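Local coordinates for 3-phytase (Klebsiella pneumoniae, PDB 2WNH), which probably releases phosphate from phytate (inositol hexakisphosphate) as a 3-phytase of the histidine acid phosphatase family, at residues Gln73-Leu78 / Ser320-Arg325; Gly111-Cys116 / Val282-Leu287; Leu16-Glu21 / Pro276-Asn281. The protein carries 3 engineered substitutions. One frame throughout, in Å; residues are numbered along the deposited sequence.

Interaction 1: residues Gln73-Leu78 / Ser320-Arg325; sequences QHYRQL and SLVLER. With NA (sodium ion), chain G; NA (sodium ion), chain C.
E324 OE2 is gripped by three groups: the hydroxyl of Y75, a water, and, from the neighbouring strand 334-342, the hydroxyl of Y339. The one direct hydrogen bond between the segments runs from Y75 OH to E324 OE2, 2.7 Å. It arrives on the anti lone pair, the one turned away from OE1. The oxygen lies at the edge of the tyrosine ring and in its plane, so that Y75 CE1 also comes within 3.5 Å of E324 OE2, while the carboxylate itself is turned 72° from the ring.

Both side chains leave their backbones alike, with CG opposite the carbonyl carbon (chi1 -70° in Y75, -72° in E324), and the glutamate runs extended beyond CG to meet the phenol. V322, two residues before E324 on strand 320-328, touches the phenol more loosely, its CG1 4.1 Å from Y75 OH.

The water donates to E324 OE2 over 2.8 Å and also bonds H74 NE2 at 2.7 Å, sitting in the imidazole plane at the ring edge; L78 CG packs 4.0 Å above one face of that ring, offset toward the rim. E324 OE1 is held separately, by a salt bridge to R337 and a hydrogen bond from W326 NE1. With both oxygens engaged, the buried carboxylate is probably charged and fixed in rotation.

On the helix, R76 O binds sodium with R76 O of the second subunit; the two modelled ions overlap too closely to be present together, so the exact position is doubtful. The contact seats the C-terminal turn of helix 58-77 on the central mixed sheet of the histidine phosphatase alpha/beta domain.

Interaction 2: residues Gly111-Cys116 / Val282-Leu287; sequences GAFPGC and VRWLLL
Helix-on-sheet packing brings the C-terminal end of helix 99-112 to the first residue of strand 284-289, where W284 reaches out to meet A112 and F113. With CG anti to the backbone nitrogen (chi1 -178°), the indole swings away from its strand and presents its six-membered ring. A112 CB comes up to the edge of that ring, close to its plane, 3.9 Å from W284 CH2. Next to it F113 CZ lies 3.8 Å from W284 CZ3; the two aromatic side chains, pointing in opposite directions, pass alongside and meet at a slant.

A112 CB also sits 3.7 Å above the plane of the F113 ring, offset toward its rim, so the methyl is shared between both aromatics. The strand is a parallel neighbour of 14-24 and 91-95 in the central sheet, and I91 packs against both W284 and F113. W284 NE1 has its own partner in E21 OE1, which should help fix the rotation of the ring.

F113 is where the chain leaves the helix, entering a type II turn closed by C116 N to F113 O at 3.1 Å, with G115 at positive phi. C116 is tied to C85 by a disulfide, and G115 O accepts a bond from R349 of the third subunit.

Interaction 3: residues Leu16-Glu21 / Pro276-Asn281; sequences LEKVVE and PEASPN. Engineered in segment 276-281: S279 (natural residue Asn).
K18 stretches from strand 14-24 to the loop 276-281 and touches it with the end of its side chain. The ammonium nitrogen NZ of K18 lies 4.0 Å from the methyl CB of A278, a van der Waals contact only. Its polar link to the loop runs through a water, which accepts from K18 NZ at 2.9 Å and donates to P280 O at 2.8 Å. The direct separation of K18 NZ and P280 O is 4.2 Å, so the water does the bridging.

NZ has a further partner in G273 O, near the C-terminal end of helix 256-274, and the carbonyl end of that helix probably favours the positive charge there. The lysine gets to this spot by leaving with CG anti to the backbone nitrogen and then bending twice, at chi2 (57°) and chi4 (-74°).

One shell further out, the strand is shaped by a classic beta bulge: E17 and K18 both face R325 on the antiparallel strand 320-328, and each makes a backbone bond to it. The bulge sets two residues of strand 14-24 opposite one of strand 320-328, and E17 directs its carboxylate to salt bridges with R325 and R334. R325 in turn reaches V274 O, close to the lysine's own carbonyl partner, so both basic side chains meet the end of the same helix.

On the loop side, the peptide between S279, an engineered residue, and P280 is cis, and P280 O accepts from the water. The P280 ring rests on M402 and V403 near the end of the modelled chain, while P276 packs on R334 of strand 334-342.

Overall arrangement
From the N terminus, strand 14-24 comes first and supplies residues 16-21; helix 58-77 then brings 73-78 and helix 99-112 brings 111-116. After a long excursion of helices and loops the chain returns through 276-281, which closes the loop of interaction 3. Directly afterwards 282-287 closes interaction 2, and 320-325 closes interaction 1 last. Interaction 2 therefore nests within interaction 1, while interaction 3 crosses both. Strand 14-24 lies between strands 284-289 and 320-328, so each contact has one segment in the same sheet. Two helices reach it through interactions 1 and 2, linked to each other by R76 NH2 and A112 O, and interaction 3 adds the loop after helix 256-274.

Interaction 1: residues Gln73-Leu78 / Ser320-Arg325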
loop_
_atom_site.group_PDB
_atom_site.type_symbol
_atom_site.label_atom_id
_atom_site.label_comp_id
_atom_site.label_asym_id
_atom_site.label_seq_id
_atom_site.Cartn_x
_atom_site.Cartn_y
_atom_site.Cartn_z
ATOM N N GLN B 73 6.755 -1.631 13.924
ATOM C CA GLN B 73 7.752 -1.284 12.899
ATOM C C GLN B 73 9.164 -1.378 13.490
ATOM O O GLN B 73 10.081 -1.902 12.848
ATOM C CB GLN B 73 7.475 0.109 12.302
ATOM C CG GLN B 73 6.182 0.153 11.465
ATOM C CD GLN B 73 5.789 1.543 10.984
ATOM O OE1 GLN B 73 6.481 2.536 11.256
ATOM N NE2 GLN B 73 4.666 1.620 10.232
ATOM N N HIS B 74 9.323 -0.876 14.714
ATOM C CA HIS B 74 10.618 -0.871 15.403
ATOM C C HIS B 74 11.130 -2.294 15.608
ATOM O O HIS B 74 12.278 -2.594 15.312
ATOM C CB HIS B 74 10.489 -0.108 16.736
ATOM C CG HIS B 74 11.670 -0.241 17.642
ATOM N ND1 HIS B 74 12.883 0.369 17.388
ATOM C CD2 HIS B 74 11.809 -0.872 18.836
ATOM C CE1 HIS B 74 13.724 0.101 18.372
ATOM N NE2 HIS B 74 13.100 -0.656 19.262
ATOM N N TYR B 75 10.274 -3.184 16.103
ATOM C CA TYR B 75 10.671 -4.562 16.339
ATOM C C TYR B 75 10.866 -5.414 15.072
ATOM O O TYR B 75 11.625 -6.389 15.102
ATOM C CB TYR B 75 9.762 -5.227 17.382
ATOM C CG TYR B 75 9.945 -4.690 18.796
ATOM C CD1 TYR B 75 11.236 -4.394 19.318
ATOM C CD2 TYR B 75 8.837 -4.499 19.640
ATOM C CE1 TYR B 75 11.399 -3.907 20.654
ATOM C CE2 TYR B 75 8.996 -4.008 20.955
ATOM C CZ TYR B 75 10.285 -3.704 21.445
ATOM O OH TYR B 75 10.441 -3.258 22.749
ATOM N N ARG B 76 10.227 -5.043 13.960
ATOM C CA ARG B 76 10.555 -5.693 12.669
ATOM C C ARG B 76 11.920 -5.193 12.185
ATOM O O ARG B 76 12.728 -5.986 11.655
ATOM C CB ARG B 76 9.455 -5.439 11.627
ATOM C CG ARG B 76 8.218 -6.283 11.856
ATOM C CD ARG B 76 7.176 -6.110 10.740
ATOM N NE ARG B 76 6.389 -4.909 10.940
ATOM C CZ ARG B 76 5.320 -4.826 11.747
ATOM N NH1 ARG B 76 4.874 -5.883 12.429
ATOM N NH2 ARG B 76 4.705 -3.659 11.852
ATOM N N GLN B 77 12.170 -3.891 12.332
ATOM C CA GLN B 77 13.446 -3.260 11.928
ATOM C C GLN B 77 14.616 -3.950 12.637
ATOM O O GLN B 77 15.633 -4.264 12.018
ATOM C CB GLN B 77 13.415 -1.732 12.185
ATOM C CG GLN B 77 14.778 -1.007 12.332
ATOM C CD GLN B 77 15.528 -0.804 11.022
ATOM O OE1 GLN B 77 14.954 -0.945 9.944
ATOM N NE2 GLN B 77 16.819 -0.460 11.114
ATOM N N LEU B 78 14.457 -4.211 13.933
ATOM C CA LEU B 78 15.508 -4.860 14.738
ATOM C C LEU B 78 15.605 -6.366 14.508
ATOM O O LEU B 78 16.479 -7.036 15.087
ATOM C CB LEU B 78 15.249 -4.610 16.228
ATOM C CG LEU B 78 15.487 -3.185 16.717
ATOM C CD1 LEU B 78 15.118 -3.108 18.215
ATOM C CD2 LEU B 78 16.931 -2.763 16.513
ATOM N N SER B 320 4.121 2.445 29.037
ATOM C CA SER B 320 4.507 1.080 29.414
ATOM C C SER B 320 5.904 0.980 30.003
ATOM O O SER B 320 6.752 1.824 29.742
ATOM C CB SER B 320 4.356 0.109 28.245
ATOM O OG SER B 320 5.328 0.351 27.255
ATOM N N LEU B 321 6.078 -0.069 30.813
ATOM C CA LEU B 321 7.347 -0.489 31.377
ATOM C C LEU B 321 7.814 -1.671 30.525
ATOM O O LEU B 321 7.056 -2.620 30.284
ATOM C CB LEU B 321 7.104 -0.934 32.829
ATOM C CG LEU B 321 8.305 -1.274 33.689
ATOM C CD1 LEU B 321 9.292 -0.104 33.761
ATOM C CD2 LEU B 321 7.759 -1.600 35.089
ATOM N N VAL B 322 9.058 -1.614 30.064
ATOM C CA VAL B 322 9.575 -2.649 29.177
ATOM C C VAL B 322 10.852 -3.271 29.719
ATOM O O VAL B 322 11.772 -2.546 30.120
ATOM C CB VAL B 322 9.837 -2.114 27.740
ATOM C CG1 VAL B 322 10.396 -3.252 26.849
ATOM C CG2 VAL B 322 8.567 -1.507 27.127
ATOM N N LEU B 323 10.930 -4.606 29.640
ATOM C CA LEU B 323 12.199 -5.328 29.819
ATOM C C LEU B 323 12.567 -5.981 28.480
ATOM O O LEU B 323 11.737 -6.666 27.881
ATOM C CB LEU B 323 12.036 -6.443 30.845
ATOM C CG LEU B 323 11.381 -6.091 32.180
ATOM C CD1 LEU B 323 11.203 -7.376 33.022
ATOM C CD2 LEU B 323 12.185 -5.044 32.918
ATOM N N GLU B 324 13.805 -5.781 28.049
ATOM C CA GLU B 324 14.325 -6.413 26.831
ATOM C C GLU B 324 15.575 -7.242 27.126
ATOM O O GLU B 324 16.523 -6.731 27.709
ATOM C CB GLU B 324 14.705 -5.339 25.794
ATOM C CG GLU B 324 13.499 -4.638 25.126
ATOM C CD GLU B 324 13.896 -3.420 24.274
ATOM O OE1 GLU B 324 15.094 -3.019 24.253
ATOM O OE2 GLU B 324 13.001 -2.830 23.625
ATOM N N ARG B 325 15.587 -8.493 26.671
ATOM C CA ARG B 325 16.818 -9.302 26.705
ATOM C C ARG B 325 17.549 -9.183 25.380
ATOM O O ARG B 325 16.984 -9.480 24.330
ATOM C CB ARG B 325 16.517 -10.782 26.982
ATOM C CG ARG B 325 17.800 -11.577 27.280
ATOM C CD ARG B 325 17.493 -13.012 27.602
ATOM N NE ARG B 325 17.255 -13.841 26.424
ATOM C CZ ARG B 325 16.107 -14.456 26.149
ATOM N NH1 ARG B 325 15.044 -14.308 26.945
ATOM N NH2 ARG B 325 16.012 -15.213 25.061
HETATM NA NA NA G . 13.089 -7.236 9.473
HETATM NA NA NA C . 13.380 -6.675 9.478
HETATM O O HOH W 1 14.229 -1.665 21.440
#

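Interaction 2: residues Gly111-Cys116 / Val282-Leu287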
loop_
_atom_site.group_PDB
_atom_site.type_symbol
_atom_site.label_atom_id
_atom_site.label_comp_id
_atom_site.label_asym_id
_atom_site.label_seq_id
_atom_site.Cartn_x
_atom_site.Cartn_y
_atom_site.Cartn_z
ATOM N N GLY B 111 -2.456 -1.940 15.823
ATOM C CA GLY B 111 -1.416 -1.061 15.289
ATOM C C GLY B 111 -0.162 -1.817 14.868
ATOM O O GLY B 111 0.400 -1.595 13.777
ATOM N N ALA B 112 0.300 -2.701 15.746
ATOM C CA ALA B 112 1.592 -3.387 15.524
ATOM C C ALA B 112 1.560 -4.337 14.343
ATOM O O ALA B 112 2.585 -4.513 13.694
ATOM C CB ALA B 112 2.065 -4.125 16.793
ATOM N N PHE B 113 0.396 -4.947 14.072
ATOM C CA PHE B 113 0.250 -5.943 13.000
ATOM C C PHE B 113 -0.954 -5.590 12.141
ATOM O O PHE B 113 -2.025 -6.184 12.288
ATOM C CB PHE B 113 0.081 -7.333 13.638
ATOM C CG PHE B 113 1.187 -7.680 14.614
ATOM C CD1 PHE B 113 2.456 -8.044 14.144
ATOM C CD2 PHE B 113 0.966 -7.624 15.989
ATOM C CE1 PHE B 113 3.494 -8.364 15.046
ATOM C CE2 PHE B 113 1.977 -7.922 16.903
ATOM C CZ PHE B 113 3.240 -8.307 16.451
ATOM N N PRO B 114 -0.803 -4.568 11.284
ATOM C CA PRO B 114 -1.966 -4.011 10.552
ATOM C C PRO B 114 -2.781 -5.064 9.785
ATOM O O PRO B 114 -2.237 -5.806 8.966
ATOM C CB PRO B 114 -1.329 -2.999 9.599
ATOM C CG PRO B 114 -0.059 -2.548 10.357
ATOM C CD PRO B 114 0.444 -3.854 10.964
ATOM N N GLY B 115 -4.079 -5.133 10.087
ATOM C CA GLY B 115 -5.025 -6.014 9.400
ATOM C C GLY B 115 -4.848 -7.501 9.642
ATOM O O GLY B 115 -5.441 -8.317 8.953
ATOM N N CYS B 116 -4.020 -7.852 10.622
ATOM C CA CYS B 116 -3.675 -9.256 10.881
ATOM C C CYS B 116 -4.658 -10.064 11.764
ATOM O O CYS B 116 -4.450 -11.273 11.983
ATOM C CB CYS B 116 -2.239 -9.350 11.444
ATOM S SG CYS B 116 -1.021 -8.820 10.249
ATOM N N VAL B 282 7.689 -17.023 23.312
ATOM C CA VAL B 282 7.286 -15.976 22.366
ATOM C C VAL B 282 8.361 -14.878 22.272
ATOM O O VAL B 282 9.174 -14.728 23.177
ATOM C CB VAL B 282 5.910 -15.336 22.751
ATOM C CG1 VAL B 282 4.770 -16.357 22.586
ATOM C CG2 VAL B 282 5.956 -14.745 24.158
ATOM N N ARG B 283 8.364 -14.113 21.183
ATOM C CA ARG B 283 9.310 -12.993 21.042
ATOM C C ARG B 283 8.934 -11.782 21.895
ATOM O O ARG B 283 9.800 -11.021 22.307
ATOM C CB ARG B 283 9.412 -12.552 19.576
ATOM C CG ARG B 283 9.964 -13.647 18.630
ATOM C CD ARG B 283 11.421 -13.991 18.973
ATOM N NE ARG B 283 11.959 -15.162 18.246
ATOM C CZ ARG B 283 12.661 -15.121 17.107
ATOM N NH1 ARG B 283 12.916 -13.974 16.472
ATOM N NH2 ARG B 283 13.115 -16.263 16.592
ATOM N N TRP B 284 7.628 -11.609 22.113
ATOM C CA TRP B 284 7.067 -10.434 22.799
ATOM C C TRP B 284 5.917 -10.875 23.705
ATOM O O TRP B 284 4.915 -11.414 23.224
ATOM C CB TRP B 284 6.632 -9.434 21.708
ATOM C CG TRP B 284 6.063 -8.128 22.102
ATOM C CD1 TRP B 284 5.985 -7.559 23.356
ATOM C CD2 TRP B 284 5.477 -7.193 21.191
ATOM N NE1 TRP B 284 5.357 -6.313 23.262
ATOM C CE2 TRP B 284 5.040 -6.078 21.943
ATOM C CE3 TRP B 284 5.288 -7.194 19.796
ATOM C CZ2 TRP B 284 4.419 -4.958 21.345
ATOM C CZ3 TRP B 284 4.669 -6.078 19.195
ATOM C CH2 TRP B 284 4.228 -4.984 19.981
ATOM N N LEU B 285 6.086 -10.669 25.026
ATOM C CA LEU B 285 5.027 -10.921 26.004
ATOM C C LEU B 285 4.493 -9.550 26.330
ATOM O O LEU B 285 5.244 -8.671 26.745
ATOM C CB LEU B 285 5.591 -11.565 27.275
ATOM C CG LEU B 285 4.598 -11.856 28.416
ATOM C CD1 LEU B 285 3.529 -12.853 27.960
ATOM C CD2 LEU B 285 5.380 -12.393 29.664
ATOM N N LEU B 286 3.203 -9.377 26.095
ATOM C CA LEU B 286 2.564 -8.080 26.281
ATOM C C LEU B 286 1.433 -8.246 27.306
ATOM O O LEU B 286 0.471 -9.007 27.091
ATOM C CB LEU B 286 2.043 -7.550 24.931
ATOM C CG LEU B 286 1.153 -6.307 24.994
ATOM C CD1 LEU B 286 1.927 -5.148 25.633
ATOM C CD2 LEU B 286 0.652 -5.878 23.597
ATOM N N LEU B 287 1.590 -7.532 28.421
ATOM C CA LEU B 287 0.648 -7.524 29.535
ATOM C C LEU B 287 0.006 -6.143 29.602
ATOM O O LEU B 287 0.691 -5.127 29.549
ATOM C CB LEU B 287 1.385 -7.786 30.849
ATOM C CG LEU B 287 2.308 -9.010 30.895
ATOM C CD1 LEU B 287 2.969 -9.084 32.280
ATOM C CD2 LEU B 287 1.539 -10.286 30.593
#

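Interaction 3: residues Leu16-Glu21 / Pro276-Asn281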
loop_
_atom_site.group_PDB
_atom_site.type_symbol
_atom_site.label_atom_id
_atom_site.label_comp_id
_atom_site.label_asym_id
_atom_site.label_seq_id
_atom_site.Cartn_x
_atom_site.Cartn_y
_atom_site.Cartn_z
ATOM N N LEU B 16 18.354 -8.390 19.609
ATOM C CA LEU B 16 17.232 -8.437 20.542
ATOM C C LEU B 16 16.589 -9.819 20.542
ATOM O O LEU B 16 16.184 -10.315 19.474
ATOM C CB LEU B 16 16.189 -7.375 20.172
ATOM C CG LEU B 16 14.896 -7.316 21.005
ATOM C CD1 LEU B 16 15.233 -6.959 22.456
ATOM C CD2 LEU B 16 13.994 -6.256 20.411
ATOM N N GLU B 17 16.515 -10.446 21.721
ATOM C CA GLU B 17 15.919 -11.782 21.850
ATOM C C GLU B 17 14.484 -11.841 22.339
ATOM O O GLU B 17 13.744 -12.769 21.994
ATOM C CB GLU B 17 16.713 -12.650 22.824
ATOM C CG GLU B 17 18.168 -12.851 22.469
ATOM C CD GLU B 17 18.786 -13.863 23.392
ATOM O OE1 GLU B 17 18.671 -15.071 23.135
ATOM O OE2 GLU B 17 19.391 -13.444 24.393
ATOM N N LYS B 18 14.101 -10.912 23.215
ATOM C CA LYS B 18 12.834 -11.054 23.932
ATOM C C LYS B 18 12.413 -9.712 24.489
ATOM O O LYS B 18 13.243 -8.964 24.995
ATOM C CB LYS B 18 12.979 -12.065 25.088
ATOM C CG LYS B 18 11.722 -12.300 25.963
ATOM C CD LYS B 18 10.545 -12.756 25.149
ATOM C CE LYS B 18 9.352 -13.138 26.023
ATOM N NZ LYS B 18 9.550 -14.456 26.724
ATOM N N VAL B 19 11.121 -9.417 24.361
ATOM C CA VAL B 19 10.515 -8.247 24.979
ATOM C C VAL B 19 9.435 -8.696 25.960
ATOM O O VAL B 19 8.591 -9.545 25.644
ATOM C CB VAL B 19 9.850 -7.321 23.907
ATOM C CG1 VAL B 19 9.185 -6.111 24.584
ATOM C CG2 VAL B 19 10.866 -6.826 22.850
ATOM N N VAL B 20 9.456 -8.114 27.165
ATOM C CA VAL B 20 8.337 -8.257 28.106
ATOM C C VAL B 20 7.852 -6.849 28.404
ATOM O O VAL B 20 8.637 -6.001 28.843
ATOM C CB VAL B 20 8.775 -8.952 29.441
ATOM C CG1 VAL B 20 7.664 -8.893 30.501
ATOM C CG2 VAL B 20 9.186 -10.397 29.169
ATOM N N GLU B 21 6.573 -6.601 28.141
ATOM C CA GLU B 21 6.015 -5.260 28.293
ATOM C C GLU B 21 4.751 -5.246 29.159
ATOM O O GLU B 21 3.861 -6.120 29.012
ATOM C CB GLU B 21 5.688 -4.703 26.904
ATOM C CG GLU B 21 5.129 -3.288 26.900
ATOM C CD GLU B 21 5.121 -2.680 25.509
ATOM O OE1 GLU B 21 5.142 -3.436 24.530
ATOM O OE2 GLU B 21 5.152 -1.434 25.402
ATOM N N PRO B 276 15.566 -16.677 29.517
ATOM C CA PRO B 276 15.386 -17.736 28.549
ATOM C C PRO B 276 14.566 -18.869 29.182
ATOM O O PRO B 276 14.436 -18.956 30.401
ATOM C CB PRO B 276 16.827 -18.176 28.247
ATOM C CG PRO B 276 17.655 -16.971 28.557
ATOM C CD PRO B 276 16.991 -16.421 29.792
ATOM N N GLU B 277 13.966 -19.686 28.344
ATOM C CA GLU B 277 13.210 -20.861 28.792
ATOM C C GLU B 277 11.836 -20.499 29.393
ATOM O O GLU B 277 11.171 -21.341 29.982
ATOM C CB GLU B 277 14.047 -21.792 29.715
ATOM C CG GLU B 277 15.601 -21.822 29.492
ATOM C CD GLU B 277 16.083 -22.005 28.016
ATOM O OE1 GLU B 277 15.265 -22.185 27.076
ATOM O OE2 GLU B 277 17.322 -21.969 27.805
ATOM N N ALA B 278 11.415 -19.242 29.215
ATOM C CA ALA B 278 10.080 -18.798 29.638
ATOM C C ALA B 278 8.982 -19.520 28.876
ATOM O O ALA B 278 9.155 -19.871 27.707
ATOM C CB ALA B 278 9.940 -17.314 29.426
ATOM N N SER B 279 7.848 -19.738 29.540
ATOM C CA SER B 279 6.610 -20.133 28.869
ATOM C C SER B 279 5.611 -18.978 29.006
ATOM O O SER B 279 5.418 -18.452 30.116
ATOM C CB SER B 279 6.018 -21.409 29.481
ATOM O OG SER B 279 4.717 -21.642 28.955
ATOM N N PRO B 280 4.984 -18.571 27.886
ATOM C CA PRO B 280 5.133 -19.174 26.555
ATOM C C PRO B 280 6.446 -18.792 25.868
ATOM O O PRO B 280 7.066 -17.794 26.214
ATOM C CB PRO B 280 3.948 -18.596 25.781
ATOM C CG PRO B 280 3.786 -17.217 26.371
ATOM C CD PRO B 280 4.052 -17.424 27.858
ATOM N N ASN B 281 6.850 -19.598 24.888
ATOM C CA ASN B 281 8.025 -19.304 24.089
ATOM C C ASN B 281 7.614 -18.319 22.990
ATOM O O ASN B 281 7.203 -18.724 21.889
ATOM C CB ASN B 281 8.584 -20.615 23.490
ATOM C CG ASN B 281 9.894 -20.414 22.757
ATOM O OD1 ASN B 281 10.487 -19.329 22.793
ATOM N ND2 ASN B 281 10.354 -21.466 22.066
HETATM O O HOH W 2 7.041 -15.441 27.810
#